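Local coordinates for trypsin-resistant surface T6 protein (Streptococcus pyogenes serotype M6, PDB 4P0D) that probably polymerises through sortase-catalysed linkage into the shaft of the cell-wall-attached pilus, as the backbone pilin known as the T6 antigen, at residues 92-97 against 114-119; 150-155 against 312-317; 211-216 against 227-232; 281-286 against 298-303; 348-353 against 361-366. The protein carries 1 engineered substitution. All blocks are in the same frame, centred on the assembly; numbering follows the deposited sequence. Where two conformers were deposited one is given.

Interaction 1 (92-97 against 114-119); sequences GASVYI and LAASYN
Tyr96 and Leu114 face each other as a hydrogen-bonded pair: Tyr96 N gives its proton to Leu114 O at 2.6 Å and receives one at its own carbonyl from Leu114 N. In the Ser94-Ala116 pair, Ala116 N reaches Ser94 O at 2.8 Å, while Ser94 N donates to Ala116 O at 3.1 Å. Four backbone bonds thus join 92-97 to 114-119, two for each hydrogen-bonded residue pair of the antiparallel strands. Between them lies the non-hydrogen-bonded pair Val95-Ala115, where the strands draw in to 4.2 Å between the two CA atoms. Val95 CG1 stands anti to the backbone N (chi1 -168°) and comes to 4.3 Å from Ala115 CB; both side chains pack on Leu124. The other face carries Ser94, Tyr96, Leu114 and Ala116, with the carbonyl oxygen of Leu114 near the plane of the Tyr96 ring, at its edge. Ser94 OG turns back along its own chain to donate to Gly92 O at 2.8 Å.

Beyond the paired residues, Ala93 CB touches Tyr118 CE2 at 3.9 Å. The Tyr118 hydroxyl is held by Tyr31 and Asp6, which fixes the far end of that ring. Strand 20-31 flanks 94-101 on its other edge, and Tyr96 meets Tyr88 edge-to-face. The arrangement is that of an antiparallel beta hairpin, strands 94-101 and 108-116, in the Ig-like N-terminal domain of the pilin.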
# COMPACT_ATOMS: atom_id res chain seq x y z
N GLY A 92 4.56 48.00 11.51
CA GLY A 92 3.34 48.62 12.00
C GLY A 92 2.32 47.58 12.38
O GLY A 92 2.45 46.41 12.01
N ALA A 93 1.31 48.00 13.12
CA ALA A 93 0.24 47.11 13.54
C ALA A 93 -0.39 46.53 12.29
O ALA A 93 -0.60 47.24 11.30
CB ALA A 93 -0.79 47.85 14.39
N SER A 94 -0.61 45.22 12.32
CA SER A 94 -1.06 44.47 11.16
C SER A 94 -1.47 43.08 11.59
O SER A 94 -1.07 42.60 12.65
CB SER A 94 0.03 44.42 10.09
OG SER A 94 1.30 44.26 10.69
N VAL A 95 -2.28 42.44 10.74
CA VAL A 95 -2.89 41.14 11.03
C VAL A 95 -2.61 40.23 9.85
O VAL A 95 -2.81 40.64 8.71
CB VAL A 95 -4.41 41.29 11.23
CG1 VAL A 95 -5.01 40.01 11.80
CG2 VAL A 95 -4.71 42.48 12.13
N TYR A 96 -2.15 39.02 10.13
CA TYR A 96 -1.76 38.05 9.10
C TYR A 96 -2.38 36.66 9.32
O TYR A 96 -2.64 36.24 10.43
CB TYR A 96 -0.23 37.86 9.09
CG TYR A 96 0.58 39.09 8.73
CD1 TYR A 96 0.88 40.04 9.69
CD2 TYR A 96 1.04 39.28 7.43
CE1 TYR A 96 1.62 41.16 9.37
CE2 TYR A 96 1.78 40.40 7.10
CZ TYR A 96 2.06 41.33 8.07
OH TYR A 96 2.79 42.44 7.75
N ILE A 97 -2.57 35.94 8.23
CA ILE A 97 -2.78 34.50 8.28
C ILE A 97 -1.49 33.86 7.80
O ILE A 97 -1.01 34.21 6.73
CB ILE A 97 -3.92 34.07 7.34
CG1 ILE A 97 -5.26 34.65 7.82
CG2 ILE A 97 -4.01 32.55 7.23
CD1 ILE A 97 -5.65 34.25 9.23
N LEU A 114 -1.77 35.65 13.13
CA LEU A 114 -0.78 36.44 13.83
C LEU A 114 -1.07 37.92 13.67
O LEU A 114 -1.49 38.38 12.60
CB LEU A 114 0.63 36.15 13.31
CG LEU A 114 1.13 34.73 13.56
CD1 LEU A 114 2.33 34.44 12.68
CD2 LEU A 114 1.49 34.48 15.02
N ALA A 115 -0.83 38.68 14.72
CA ALA A 115 -1.07 40.12 14.67
C ALA A 115 -0.02 40.87 15.48
O ALA A 115 0.37 40.39 16.54
CB ALA A 115 -2.46 40.43 15.21
N ALA A 116 0.45 42.01 14.97
CA ALA A 116 1.20 42.97 15.78
C ALA A 116 0.22 44.06 16.23
O ALA A 116 -0.50 44.65 15.41
CB ALA A 116 2.35 43.57 15.01
N SER A 117 0.19 44.29 17.55
CA SER A 117 -0.87 45.11 18.17
C SER A 117 -0.38 46.01 19.30
O SER A 117 0.49 45.62 20.08
CB SER A 117 -1.95 44.19 18.74
OG SER A 117 -2.94 44.96 19.40
N TYR A 118 -0.96 47.21 19.41
CA TYR A 118 -0.67 48.12 20.50
C TYR A 118 -1.49 47.82 21.74
O TYR A 118 -1.28 48.46 22.77
CB TYR A 118 -0.93 49.58 20.08
CG TYR A 118 -0.01 50.07 19.00
CD1 TYR A 118 1.34 50.28 19.26
CD2 TYR A 118 -0.48 50.33 17.73
CE1 TYR A 118 2.20 50.74 18.28
CE2 TYR A 118 0.37 50.78 16.74
CZ TYR A 118 1.73 50.97 17.02
OH TYR A 118 2.59 51.40 16.04
N ASN A 119 -2.41 46.86 21.67
CA ASN A 119 -3.33 46.58 22.78
C ASN A 119 -3.10 45.23 23.44
O ASN A 119 -4.03 44.66 24.02
CB ASN A 119 -4.78 46.64 22.27
CG ASN A 119 -5.77 46.96 23.37
OD1 ASN A 119 -5.41 47.45 24.45
ND2 ASN A 119 -7.04 46.69 23.11

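Interaction 2 (150-155 against 312-317); sequences ITKKVT and DSKIVY
Asp312 reaches across to the backbone of 150-155 and makes the one direct hydrogen bond of this contact. Lys152 N donates to Asp312 OD2 at 2.8 Å, almost straight, meeting the oxygen on its anti side and 29° out of the carboxylate plane. Asp312 CG stands anti to its own N (chi1 -156°), and the carboxylate also lies beside Thr151, whose CA is 3.4 Å from Asp312 OD2.

The remaining contacts are van der Waals packing, mostly of aliphatic carbons. Lys152 and Lys314 slide past each other in opposite directions, with their CG atoms 4.2 Å apart. Bends at chi2 and chi3 lay the Lys314 chain against the other backbone, its CD 3.4 Å from Lys152 O. Farther along, Val154 CG1 touches both Lys314 CB and, at 4.2 Å, Val316 CG2.

Lys152 NZ is joined covalently to Asn278 CG, an intramolecular isopeptide bond of the kind known from Gram-positive pilin domains; the hydrogen-bonded Asp196 is probably the acid that assists its formation. Asn278 OD1 accepts from Lys314 N. The two segments run nearly parallel, 12° apart; strand 171-179 pairs with 150-155, and strand 276-285, which pairs with 307-316, touches side chains of both segments.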
# COMPACT_ATOMS: atom_id res chain seq x y z
N ILE A 150 0.26 4.96 7.06
CA ILE A 150 -0.44 3.77 6.61
C ILE A 150 0.50 2.60 6.82
O ILE A 150 1.68 2.71 6.50
CB ILE A 150 -0.87 3.87 5.14
CG1 ILE A 150 -1.68 2.65 4.73
CG2 ILE A 150 0.32 4.03 4.21
CD1 ILE A 150 -2.17 2.73 3.30
N THR A 151 -0.04 1.50 7.36
CA THR A 151 0.72 0.28 7.63
C THR A 151 -0.03 -0.90 7.04
O THR A 151 -1.22 -1.07 7.31
CB THR A 151 0.88 0.06 9.15
OG1 THR A 151 1.46 1.21 9.75
CG2 THR A 151 1.77 -1.14 9.47
N LYS A 152 0.67 -1.70 6.23
CA LYS A 152 0.08 -2.88 5.65
C LYS A 152 0.74 -4.15 6.18
O LYS A 152 1.96 -4.24 6.31
CB LYS A 152 0.18 -2.87 4.13
CG LYS A 152 -0.50 -4.09 3.50
CD LYS A 152 -0.95 -3.88 2.07
CE LYS A 152 0.21 -4.06 1.10
NZ LYS A 152 -0.21 -4.44 -0.28
N LYS A 153 -0.10 -5.13 6.48
CA LYS A 153 0.35 -6.43 6.92
C LYS A 153 -0.27 -7.52 6.05
O LYS A 153 -1.33 -7.34 5.46
CB LYS A 153 -0.06 -6.65 8.37
CG LYS A 153 0.71 -5.85 9.42
CD LYS A 153 0.07 -6.10 10.78
CE LYS A 153 0.58 -5.16 11.86
NZ LYS A 153 1.73 -5.74 12.62
N VAL A 154 0.42 -8.66 5.99
CA VAL A 154 -0.05 -9.83 5.27
C VAL A 154 0.09 -11.07 6.14
O VAL A 154 1.06 -11.22 6.88
CB VAL A 154 0.62 -10.01 3.89
CG1 VAL A 154 2.11 -10.27 3.98
CG2 VAL A 154 -0.07 -11.11 3.10
N THR A 155 -0.91 -11.95 6.07
CA THR A 155 -0.82 -13.25 6.72
C THR A 155 -1.28 -14.31 5.74
O THR A 155 -1.80 -13.97 4.67
CB THR A 155 -1.68 -13.29 7.98
OG1 THR A 155 -3.04 -13.00 7.64
CG2 THR A 155 -1.14 -12.26 9.01
N ASP A 312 2.70 2.02 1.80
CA ASP A 312 3.31 0.83 2.35
C ASP A 312 3.09 -0.32 1.36
O ASP A 312 2.13 -0.34 0.60
CB ASP A 312 2.74 0.50 3.73
CG ASP A 312 3.71 -0.34 4.59
OD1 ASP A 312 4.88 -0.58 4.20
OD2 ASP A 312 3.30 -0.77 5.68
N SER A 313 4.02 -1.27 1.41
CA SER A 313 4.06 -2.40 0.51
C SER A 313 4.59 -3.62 1.24
O SER A 313 5.46 -3.50 2.12
CB SER A 313 4.96 -2.05 -0.67
OG SER A 313 4.95 -3.07 -1.65
N LYS A 314 4.05 -4.78 0.91
CA LYS A 314 4.59 -6.06 1.40
C LYS A 314 4.96 -6.89 0.18
O LYS A 314 4.22 -6.93 -0.80
CB LYS A 314 3.57 -6.78 2.27
CG LYS A 314 3.18 -6.04 3.56
CD LYS A 314 4.33 -5.87 4.55
CE LYS A 314 4.98 -7.18 4.94
NZ LYS A 314 6.19 -6.96 5.78
N ILE A 315 6.11 -7.52 0.22
CA ILE A 315 6.54 -8.35 -0.90
C ILE A 315 6.40 -9.77 -0.41
O ILE A 315 6.83 -10.11 0.71
CB ILE A 315 8.00 -8.05 -1.32
CG1 ILE A 315 8.22 -6.56 -1.49
CG2 ILE A 315 8.36 -8.79 -2.61
CD1 ILE A 315 9.70 -6.20 -1.59
N VAL A 316 5.80 -10.60 -1.24
CA VAL A 316 5.72 -12.00 -0.92
C VAL A 316 6.48 -12.78 -1.98
O VAL A 316 6.40 -12.45 -3.16
CB VAL A 316 4.26 -12.46 -0.77
CG1 VAL A 316 4.21 -13.94 -0.48
CG2 VAL A 316 3.59 -11.68 0.36
N TYR A 317 7.20 -13.80 -1.54
CA TYR A 317 8.13 -14.54 -2.41
C TYR A 317 7.66 -15.97 -2.70
O TYR A 317 6.93 -16.57 -1.91
CB TYR A 317 9.50 -14.57 -1.75
CG TYR A 317 10.11 -13.19 -1.62
CD1 TYR A 317 10.74 -12.58 -2.70
CD2 TYR A 317 10.00 -12.48 -0.43
CE1 TYR A 317 11.28 -11.31 -2.59
CE2 TYR A 317 10.55 -11.21 -0.32
CZ TYR A 317 11.19 -10.64 -1.40
OH TYR A 317 11.72 -9.38 -1.30

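Interaction 3 (211-216 against 227-232); sequences VEWKGK and MVENTK
Two type I' turns face each other here, Trp213 to Lys216 and Val228 to Thr231, each closed by a reciprocal pair of backbone hydrogen bonds between its end residues, and their backbones stay well apart, with 7.1 Å between the CA atoms of Lys216 and Val228. Side chains bridge the gap. Val228 CG1 lies 3.7 Å from Lys216 CB and also meets the indole of Trp213 at its edge, 4.0 Å from CE3. Lys214 CG rests over the centre of the indole, 3.6 Å above its plane, so the lysine of the first turn lies on the tryptophan that opens it. These tight turns connect successive strands of an antiparallel meander, 202-213 to 216-220 and 225-228 to 231-238, in the Cna-B-like middle domain.

Glu229, at the second position of its turn, supplies the negative charge. Its two carboxylate oxygens are shared between two lysines in a salt-bridge network. Lys216 NZ comes to OE1 of Glu229 at 2.8 Å, nearly along the C-O axis, and Lys214 NZ meets OE2 at 3.0 Å on the syn side, 30° out of the carboxylate plane. Both lysines cross the glutamate at about a right angle. The carboxylate stands nearly upright to the indole, the two planes 80° apart. Lys214 has a second acidic partner in Glu253, while the indole NE1 of Trp213 is hydrogen-bonded to Leu252 O.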
# COMPACT_ATOMS: atom_id res chain seq x y z
N VAL A 211 -14.36 -3.66 6.03
CA VAL A 211 -14.00 -2.44 6.71
C VAL A 211 -14.59 -2.55 8.11
O VAL A 211 -15.77 -2.84 8.26
CB VAL A 211 -14.58 -1.20 5.97
CG1 VAL A 211 -14.40 0.05 6.79
CG2 VAL A 211 -13.96 -1.02 4.60
N GLU A 212 -13.75 -2.37 9.14
CA GLU A 212 -14.21 -2.27 10.52
C GLU A 212 -13.98 -0.83 10.95
O GLU A 212 -12.99 -0.21 10.59
CB GLU A 212 -13.46 -3.25 11.45
CG GLU A 212 -13.65 -3.04 12.96
CD GLU A 212 -12.52 -2.26 13.63
OE1 GLU A 212 -11.36 -2.73 13.52
OE2 GLU A 212 -12.77 -1.18 14.26
N TRP A 213 -14.93 -0.29 11.70
CA TRP A 213 -14.84 1.08 12.21
C TRP A 213 -15.61 1.11 13.53
O TRP A 213 -16.73 0.60 13.62
CB TRP A 213 -15.45 2.06 11.21
CG TRP A 213 -15.49 3.50 11.69
CD1 TRP A 213 -14.45 4.36 11.84
CD2 TRP A 213 -16.66 4.21 12.07
NE1 TRP A 213 -14.89 5.57 12.30
CE2 TRP A 213 -16.25 5.51 12.44
CE3 TRP A 213 -18.01 3.89 12.12
CZ2 TRP A 213 -17.16 6.49 12.86
CZ3 TRP A 213 -18.90 4.85 12.54
CH2 TRP A 213 -18.47 6.13 12.90
N LYS A 214 -14.98 1.67 14.56
CA LYS A 214 -15.53 1.68 15.92
C LYS A 214 -15.91 0.28 16.42
O LYS A 214 -16.87 0.13 17.15
CB LYS A 214 -16.74 2.62 16.00
CG LYS A 214 -16.37 4.08 15.84
CD LYS A 214 -17.34 5.01 16.56
CE LYS A 214 -18.78 4.74 16.15
NZ LYS A 214 -19.62 5.95 16.35
N GLY A 215 -15.15 -0.74 16.03
CA GLY A 215 -15.41 -2.09 16.47
C GLY A 215 -16.67 -2.71 15.88
O GLY A 215 -17.20 -3.67 16.43
N LYS A 216 -17.14 -2.16 14.76
CA LYS A 216 -18.31 -2.67 14.03
C LYS A 216 -17.91 -2.98 12.59
O LYS A 216 -17.18 -2.23 11.98
CB LYS A 216 -19.40 -1.61 14.02
CG LYS A 216 -19.87 -1.22 15.41
CD LYS A 216 -20.84 -0.07 15.36
CE LYS A 216 -21.42 0.20 16.74
NZ LYS A 216 -22.71 0.92 16.61
N MET A 227 -21.28 1.05 4.68
CA MET A 227 -22.31 1.41 5.66
C MET A 227 -22.02 0.84 7.04
O MET A 227 -21.80 -0.36 7.17
CB MET A 227 -23.68 0.87 5.20
CG MET A 227 -24.11 1.32 3.80
SD MET A 227 -24.22 3.10 3.58
CE MET A 227 -25.55 3.47 4.72
N VAL A 228 -22.01 1.70 8.05
CA VAL A 228 -21.98 1.29 9.46
C VAL A 228 -23.00 2.12 10.23
O VAL A 228 -23.09 3.34 10.04
CB VAL A 228 -20.60 1.51 10.13
CG1 VAL A 228 -20.55 0.84 11.50
CG2 VAL A 228 -19.47 0.98 9.27
N GLU A 229 -23.74 1.48 11.12
CA GLU A 229 -24.77 2.15 11.95
C GLU A 229 -25.69 3.11 11.16
O GLU A 229 -26.02 4.20 11.65
CB GLU A 229 -24.17 2.81 13.23
CG GLU A 229 -22.92 3.70 13.09
CD GLU A 229 -22.33 4.14 14.44
OE1 GLU A 229 -22.13 3.30 15.33
OE2 GLU A 229 -22.05 5.34 14.62
N ASN A 230 -26.15 2.66 9.98
CA ASN A 230 -26.95 3.46 9.04
C ASN A 230 -26.22 4.71 8.52
O ASN A 230 -26.84 5.59 7.92
CB ASN A 230 -28.34 3.84 9.63
CG ASN A 230 -29.34 2.70 9.59
OD1 ASN A 230 -29.26 1.81 8.75
ND2 ASN A 230 -30.32 2.74 10.51
N THR A 231 -24.92 4.78 8.76
CA THR A 231 -24.11 5.89 8.30
C THR A 231 -23.22 5.42 7.18
O THR A 231 -22.58 4.37 7.27
CB THR A 231 -23.22 6.41 9.44
OG1 THR A 231 -24.04 6.89 10.50
CG2 THR A 231 -22.30 7.54 8.97
N LYS A 232 -23.16 6.19 6.11
CA LYS A 232 -22.20 5.93 5.05
C LYS A 232 -20.86 6.59 5.40
O LYS A 232 -20.75 7.82 5.44
CB LYS A 232 -22.74 6.49 3.74
CG LYS A 232 -21.90 6.12 2.53
CD LYS A 232 -22.11 7.10 1.39
CE LYS A 232 -23.21 6.66 0.47
NZ LYS A 232 -23.28 7.58 -0.71

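Interaction 4 (281-286 against 298-303); sequences EFFYSN and DKKPDK
The loop between strands 276-285 and 307-316, within a hydrophilic region of the sequence, folds back here onto the strand it has just left. An aromatic ring receives it. Pro301 lies over one face of Phe283, with its CD 4.0 Å from the ring centroid and 11° off the ring normal, a CH-pi contact. Pro301 CG sits toward the CB-bearing end of the same ring, 3.7 Å from Phe283 CG. With Phe283 CG anti to the carbonyl carbon, chi1 of -60° aims the phenyl at the loop, and chi2 of 88° turns its face to Pro301.

Other loop residues also touch the ring. Lys303 CG approaches in the ring plane, at the edge, 4.0 Å from Phe283 CE2. Lys300 contributes its aliphatic chain, with CB 3.8 Å from Phe283 CE1 and CD close to CZ, before its end goes on to a charged partner. That partner is Glu281, two residues before Phe283 on the strand. Lys300 NZ forms a salt bridge with Glu281 OE2, the modelled 2.5 Å being probably too short. Lys303 NZ lies 4.3 Å from Glu281 OE1, beyond salt-bridge range, so a second positive charge probably adds to the electrostatic field around the carboxylate.

Phe283 also touches Ser195 and Ser309, which belong to the strands on either side of its own. The arrangement is that of a long strand-connecting loop packed over one face of an antiparallel sheet, here in the middle domain.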
# COMPACT_ATOMS: atom_id res chain seq x y z
N GLU A 281 -1.75 2.84 -0.69
CA GLU A 281 -1.54 4.28 -0.68
C GLU A 281 -2.64 4.97 0.09
O GLU A 281 -3.81 4.61 -0.08
CB GLU A 281 -1.51 4.82 -2.10
CG GLU A 281 -0.25 4.44 -2.84
CD GLU A 281 -0.20 4.98 -4.26
OE1 GLU A 281 0.49 5.99 -4.46
OE2 GLU A 281 -0.83 4.39 -5.17
N PHE A 282 -2.26 5.91 0.95
CA PHE A 282 -3.20 6.74 1.70
C PHE A 282 -2.99 8.20 1.33
O PHE A 282 -1.96 8.80 1.68
CB PHE A 282 -3.03 6.51 3.21
CG PHE A 282 -3.95 7.34 4.07
CD1 PHE A 282 -5.24 7.69 3.65
CD2 PHE A 282 -3.53 7.75 5.32
CE1 PHE A 282 -6.07 8.44 4.47
CE2 PHE A 282 -4.36 8.49 6.13
CZ PHE A 282 -5.63 8.85 5.71
N PHE A 283 -3.97 8.74 0.59
CA PHE A 283 -3.93 10.12 0.11
C PHE A 283 -4.72 11.01 1.03
O PHE A 283 -5.85 10.66 1.39
CB PHE A 283 -4.55 10.26 -1.28
CG PHE A 283 -3.87 9.45 -2.31
CD1 PHE A 283 -4.25 8.14 -2.54
CD2 PHE A 283 -2.81 9.98 -3.05
CE1 PHE A 283 -3.61 7.38 -3.50
CE2 PHE A 283 -2.18 9.22 -4.02
CZ PHE A 283 -2.58 7.92 -4.24
N TYR A 284 -4.15 12.16 1.36
CA TYR A 284 -4.82 13.16 2.20
C TYR A 284 -4.34 14.56 1.75
O TYR A 284 -3.48 14.66 0.86
CB TYR A 284 -4.51 12.91 3.69
CG TYR A 284 -3.02 12.88 3.97
CD1 TYR A 284 -2.30 11.69 3.85
CD2 TYR A 284 -2.32 14.04 4.31
CE1 TYR A 284 -0.93 11.66 4.07
CE2 TYR A 284 -0.95 14.02 4.52
CZ TYR A 284 -0.26 12.83 4.41
OH TYR A 284 1.11 12.79 4.62
N SER A 285 -4.92 15.61 2.32
CA SER A 285 -4.49 16.97 1.99
C SER A 285 -3.43 17.49 2.95
O SER A 285 -3.59 17.41 4.15
CB SER A 285 -5.64 17.97 1.97
OG SER A 285 -5.10 19.27 1.68
N ASN A 286 -2.35 18.05 2.40
CA ASN A 286 -1.37 18.79 3.20
C ASN A 286 -1.51 20.32 3.04
O ASN A 286 -0.62 21.08 3.42
CB ASN A 286 0.06 18.31 2.94
CG ASN A 286 0.55 18.57 1.52
OD1 ASN A 286 -0.23 18.94 0.63
ND2 ASN A 286 1.84 18.38 1.31
N ASP A 298 -12.74 6.31 -9.69
CA ASP A 298 -12.18 5.71 -10.89
C ASP A 298 -10.67 5.78 -10.89
O ASP A 298 -10.02 4.94 -11.49
CB ASP A 298 -12.68 6.40 -12.17
CG ASP A 298 -14.16 6.27 -12.34
OD1 ASP A 298 -14.69 5.22 -11.95
OD2 ASP A 298 -14.79 7.22 -12.84
N LYS A 299 -10.11 6.78 -10.24
CA LYS A 299 -8.72 7.09 -10.41
C LYS A 299 -8.24 7.84 -9.20
O LYS A 299 -8.80 8.88 -8.82
CB LYS A 299 -8.54 7.97 -11.65
CG LYS A 299 -7.09 8.29 -12.00
CD LYS A 299 -7.02 9.53 -12.89
CE LYS A 299 -5.61 10.10 -12.96
NZ LYS A 299 -4.62 9.07 -13.40
N LYS A 300 -7.18 7.32 -8.60
CA LYS A 300 -6.60 7.96 -7.44
C LYS A 300 -6.06 9.34 -7.81
O LYS A 300 -5.72 9.59 -8.96
CB LYS A 300 -5.55 7.07 -6.80
CG LYS A 300 -4.33 6.84 -7.64
CD LYS A 300 -3.65 5.55 -7.21
CE LYS A 300 -2.44 5.26 -8.08
NZ LYS A 300 -1.70 4.08 -7.54
N PRO A 301 -6.02 10.26 -6.85
CA PRO A 301 -5.62 11.62 -7.17
C PRO A 301 -4.12 11.76 -7.47
O PRO A 301 -3.32 10.92 -7.04
CB PRO A 301 -5.96 12.38 -5.89
CG PRO A 301 -5.80 11.38 -4.82
CD PRO A 301 -6.26 10.08 -5.41
N ASP A 302 -3.76 12.82 -8.19
CA ASP A 302 -2.36 13.20 -8.37
C ASP A 302 -1.86 13.95 -7.13
O ASP A 302 -2.66 14.57 -6.42
CB ASP A 302 -2.20 14.07 -9.61
CG ASP A 302 -2.67 13.37 -10.86
OD1 ASP A 302 -2.29 12.20 -11.07
OD2 ASP A 302 -3.43 13.99 -11.62
N LYS A 303 -0.55 13.90 -6.89
CA LYS A 303 0.04 14.45 -5.66
C LYS A 303 0.66 15.84 -5.82
O LYS A 303 0.95 16.26 -6.94
CB LYS A 303 1.07 13.47 -5.10
CG LYS A 303 0.42 12.21 -4.54
CD LYS A 303 1.45 11.23 -4.00
CE LYS A 303 2.12 10.46 -5.12
NZ LYS A 303 3.08 9.45 -4.59

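Interaction 5 (348-353 against 361-366); sequences LIDIVT and ISTQVS
Asp350, which meets Thr363 across this contact, belongs to a classic beta bulge: it and Ile349 both face Val341 on the neighbouring strand of the prealbumin-like domain. Strand 348-353 is an edge strand of its four-stranded antiparallel sheet, and 361-366 passes it in the reverse direction, 170° apart, without a direct backbone-to-backbone bond.

The polar link comes from the Asp350 carboxylate. Its CG stands anti to the backbone N (chi1 -167°), which carries OD2 across to Thr363 N at 2.9 Å. The donor comes from above the carboxylate plane, 48° out of it. The same oxygen forms a salt bridge with Lys406, whose ammonium group also donates to Ile361 O, so the lysine joins both segments from outside and would tend to favour the ionised acid. Within its own segment Ser362 OG donates to Thr363 O at 2.7 Å, and it is also hydrogen-bonded to Ile321 N.

Van der Waals contacts frame these bonds. Val352 CG1 comes to 3.4 Å from Ile361 O, and the Val352 side chain also touches Phe323. At the other end, in one of the two modelled conformers of Ile349, its CG2 meets Val365 CG1 at 4.3 Å.

A water bridges the two segments. It donates to Ile349 O at 2.9 Å and more weakly to Asp350 OD1, and it is hydrogen-bonded to Thr363 OG1 at 2.8 Å.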
# COMPACT_ATOMS: atom_id res chain seq x y z
N LEU A 348 0.11 -34.09 -2.92
CA LEU A 348 0.61 -33.77 -4.26
C LEU A 348 0.47 -32.29 -4.56
O LEU A 348 -0.64 -31.74 -4.48
CB LEU A 348 -0.14 -34.57 -5.31
CG LEU A 348 0.29 -34.36 -6.76
CD1 LEU A 348 1.63 -35.01 -7.02
CD2 LEU A 348 -0.77 -34.90 -7.70
N ILE A 349 1.59 -31.67 -4.92
CA ILE A 349 1.65 -30.25 -5.25
C ILE A 349 1.62 -30.02 -6.77
O ILE A 349 0.97 -29.09 -7.25
CB ILE A 349 2.95 -29.64 -4.65
CG1 ILE A 349 2.94 -29.85 -3.14
CG2 ILE A 349 3.06 -28.16 -4.98
CD1 ILE A 349 1.59 -29.56 -2.52
N ASP A 350 2.33 -30.86 -7.51
CA ASP A 350 2.51 -30.67 -8.95
C ASP A 350 2.98 -31.98 -9.58
O ASP A 350 3.44 -32.90 -8.87
CB ASP A 350 3.57 -29.56 -9.17
CG ASP A 350 3.63 -29.06 -10.61
OD1 ASP A 350 2.65 -29.19 -11.36
OD2 ASP A 350 4.68 -28.50 -10.98
N ILE A 351 2.83 -32.06 -10.90
CA ILE A 351 3.33 -33.18 -11.72
C ILE A 351 4.15 -32.60 -12.86
O ILE A 351 3.76 -31.64 -13.52
CB ILE A 351 2.17 -34.06 -12.24
CG1 ILE A 351 1.56 -34.84 -11.07
CG2 ILE A 351 2.64 -35.08 -13.29
CD1 ILE A 351 0.22 -35.45 -11.38
N VAL A 352 5.32 -33.17 -13.07
CA VAL A 352 6.24 -32.65 -14.07
C VAL A 352 6.78 -33.78 -14.94
O VAL A 352 6.81 -34.93 -14.53
CB VAL A 352 7.39 -31.86 -13.41
CG1 VAL A 352 6.82 -30.81 -12.45
CG2 VAL A 352 8.34 -32.77 -12.66
N THR A 353 7.20 -33.43 -16.15
CA THR A 353 7.77 -34.37 -17.09
C THR A 353 9.14 -33.89 -17.52
O THR A 353 9.27 -32.72 -17.88
CB THR A 353 6.84 -34.46 -18.31
OG1 THR A 353 5.58 -34.99 -17.90
CG2 THR A 353 7.43 -35.36 -19.39
N ILE A 361 10.79 -28.60 -13.85
CA ILE A 361 10.58 -27.54 -12.87
C ILE A 361 9.14 -27.54 -12.36
O ILE A 361 8.20 -27.74 -13.12
CB ILE A 361 10.91 -26.14 -13.44
CG1 ILE A 361 12.38 -26.06 -13.86
CG2 ILE A 361 10.64 -25.05 -12.41
CD1 ILE A 361 12.72 -24.77 -14.58
N SER A 362 8.99 -27.30 -11.06
CA SER A 362 7.68 -27.29 -10.43
C SER A 362 7.00 -25.93 -10.57
O SER A 362 7.64 -24.94 -10.92
CB SER A 362 7.82 -27.60 -8.95
OG SER A 362 8.26 -26.46 -8.21
N THR A 363 5.71 -25.89 -10.27
CA THR A 363 5.00 -24.65 -10.02
C THR A 363 5.49 -24.01 -8.71
O THR A 363 6.32 -24.59 -7.99
CB THR A 363 3.49 -24.90 -9.91
OG1 THR A 363 3.26 -25.99 -9.01
CG2 THR A 363 2.90 -25.22 -11.27
N GLN A 364 4.96 -22.84 -8.37
CA GLN A 364 5.52 -22.00 -7.30
C GLN A 364 5.22 -22.52 -5.89
O GLN A 364 4.08 -22.82 -5.55
CB GLN A 364 5.01 -20.56 -7.40
CG GLN A 364 5.30 -19.84 -8.71
CD GLN A 364 4.22 -20.03 -9.75
OE1 GLN A 364 3.55 -21.04 -9.78
NE2 GLN A 364 4.05 -19.04 -10.63
N VAL A 365 6.27 -22.58 -5.07
CA VAL A 365 6.20 -23.13 -3.74
C VAL A 365 6.76 -22.19 -2.68
O VAL A 365 7.65 -21.39 -2.95
CB VAL A 365 6.94 -24.49 -3.66
CG1 VAL A 365 6.35 -25.47 -4.67
CG2 VAL A 365 8.45 -24.35 -3.89
N SER A 366 6.27 -22.33 -1.45
CA SER A 366 6.77 -21.54 -0.33
C SER A 366 8.03 -22.20 0.22
O SER A 366 8.34 -23.33 -0.13
CB SER A 366 5.73 -21.50 0.77
OG SER A 366 5.58 -22.78 1.38
O HOH W 1 1.04 -27.49 -9.67

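The five contacts follow the elongated molecule, with interactions 1 and 5 about 75 Å apart between centres and the others in the middle domain. Interactions 1, 4 and 5 are largely buried; 2 and 3 are partly so. Chemistry varies with place: continuous strand pairing in 1; one side-chain-to-backbone bond in 2, beside the covalent Lys152-Asn278 link, and in 5, where a water also bridges; salt bridges at the margins of packed side chains in 3, on exposed turns, and in 4, beside a buried ring. Interaction 2 uses strand 307-316 and interaction 4 the neighbouring strand 276-285; they touch where Ile150 CD1 lies 3.9 Å from Phe282 CB. Paired strands 108-116 and 139-155 connect interaction 1 to interaction 2.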